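REP-associated tyrosine transposase (Escherichia coli, PDB 4ER8) binds repetitive extragenic palindrome (REP) DNA hairpins and catalyses cleavage and recombination of the mosaic elements that contain them. Local coordinates at residues T30-Q33 with M34-A38. Numbering follows the deposited sequence.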
# COMPACT_ATOMS: atom_id res chain seq x y z
N THR A 30 -11.02 -10.44 -3.09
CA THR A 30 -11.84 -11.55 -2.63
C THR A 30 -11.61 -11.80 -1.13
O THR A 30 -12.56 -11.79 -0.34
CB THR A 30 -11.57 -12.79 -3.52
OG1 THR A 30 -11.99 -12.50 -4.87
CG2 THR A 30 -12.28 -14.05 -3.01
N GLN A 31 -10.35 -11.95 -0.73
CA GLN A 31 -10.04 -12.15 0.67
C GLN A 31 -9.66 -10.87 1.36
O GLN A 31 -8.82 -10.85 2.27
CB GLN A 31 -8.92 -13.17 0.82
CG GLN A 31 -9.31 -14.57 0.38
CD GLN A 31 -10.64 -15.01 0.97
OE1 GLN A 31 -11.48 -15.55 0.26
NE2 GLN A 31 -10.83 -14.77 2.28
N TYR A 32 -10.32 -9.79 0.97
CA TYR A 32 -10.10 -8.53 1.65
C TYR A 32 -9.97 -8.66 3.17
O TYR A 32 -9.10 -8.05 3.80
CB TYR A 32 -11.22 -7.55 1.30
CG TYR A 32 -10.89 -6.13 1.70
CD1 TYR A 32 -9.63 -5.58 1.44
CD2 TYR A 32 -11.84 -5.32 2.33
CE1 TYR A 32 -9.33 -4.27 1.80
CE2 TYR A 32 -11.55 -4.02 2.68
CZ TYR A 32 -10.30 -3.50 2.42
OH TYR A 32 -10.02 -2.21 2.78
N GLN A 33 -10.83 -9.50 3.74
CA GLN A 33 -10.97 -9.69 5.17
C GLN A 33 -9.74 -10.26 5.82
O GLN A 33 -9.26 -9.70 6.79
CB GLN A 33 -12.18 -10.59 5.44
CG GLN A 33 -13.52 -9.93 5.07
CD GLN A 33 -13.59 -8.51 5.61
OE1 GLN A 33 -13.09 -8.22 6.72
NE2 GLN A 33 -14.17 -7.60 4.82
N MET A 34 -9.23 -11.38 5.29
CA MET A 34 -7.97 -11.94 5.80
C MET A 34 -6.89 -10.88 5.75
O MET A 34 -6.13 -10.74 6.71
CB MET A 34 -7.50 -13.13 4.98
CG MET A 34 -8.10 -14.48 5.35
SD MET A 34 -8.51 -15.33 3.79
CE MET A 34 -9.21 -16.87 4.40
N LEU A 35 -6.84 -10.14 4.64
CA LEU A 35 -5.83 -9.08 4.51
C LEU A 35 -5.99 -8.09 5.62
O LEU A 35 -5.08 -7.91 6.43
CB LEU A 35 -5.90 -8.37 3.17
CG LEU A 35 -4.83 -7.31 2.88
CD1 LEU A 35 -3.44 -7.87 2.69
CD2 LEU A 35 -5.21 -6.54 1.66
N ARG A 36 -7.15 -7.45 5.66
CA ARG A 36 -7.46 -6.52 6.72
C ARG A 36 -7.02 -7.12 8.05
O ARG A 36 -6.27 -6.48 8.81
CB ARG A 36 -8.95 -6.20 6.74
CG ARG A 36 -9.33 -4.81 6.22
CD ARG A 36 -10.85 -4.69 5.95
NE ARG A 36 -11.75 -4.49 7.11
CZ ARG A 36 -11.41 -4.03 8.32
NH1 ARG A 36 -10.15 -3.71 8.61
NH2 ARG A 36 -12.35 -3.89 9.25
N HIS A 37 -7.42 -8.37 8.29
CA HIS A 37 -7.12 -9.02 9.55
C HIS A 37 -5.62 -9.09 9.84
O HIS A 37 -5.16 -8.69 10.90
CB HIS A 37 -7.85 -10.38 9.66
CG HIS A 37 -9.35 -10.23 9.87
ND1 HIS A 37 -10.28 -10.70 8.97
CD2 HIS A 37 -10.05 -9.64 10.87
CE1 HIS A 37 -11.50 -10.41 9.40
NE2 HIS A 37 -11.39 -9.77 10.55
N ALA A 38 -4.85 -9.52 8.83
CA ALA A 38 -3.39 -9.63 8.90
C ALA A 38 -2.67 -8.35 9.29
O ALA A 38 -1.79 -8.36 10.16
CB ALA A 38 -2.84 -10.15 7.59
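Y32 and R36 meet one turn apart near the start of helix 32-45. The aliphatic part of the arginine passes over one face of the tyrosine ring, with R36 CD above the rim at 3.4 Å from Y32 CE2 and CG over the same face. At chi1 -167° the Y32 ring extends outward from the helix and slightly forward, placing that face beneath the R36 methylenes. The guanidinium beyond is turned 51° from the ring plane. The Q33 and R36 chains lie next to each other and extend in the same direction; the Q33 amide stands 80° from the guanidinium, and OE1 of Q33 stays 4.0 Å from NE of R36, a loose polar neighbour. On another side of the turn, M34 bends at chi2 and brings SD to 3.6 Å from CG of Q31.

The backbone bonds follow the alpha-helical pattern, each N-H reaching the carbonyl four residues earlier, and they begin at Q31, the N-cap residue. Its O accepts from L35 N at 3.2 Å. Y32 O then takes R36 N, and Q33 O takes H37 N.

Q31 lies where the short helix 27-30 gives way to helix 32-45. One flank of this first turn packs on helix 73-87, where Q31 and M34 touch F84. Another meets the sheet through Y32 and L35 on V55 of strand 49-55, and the Y32 ring also makes an edge-to-face contact with F134.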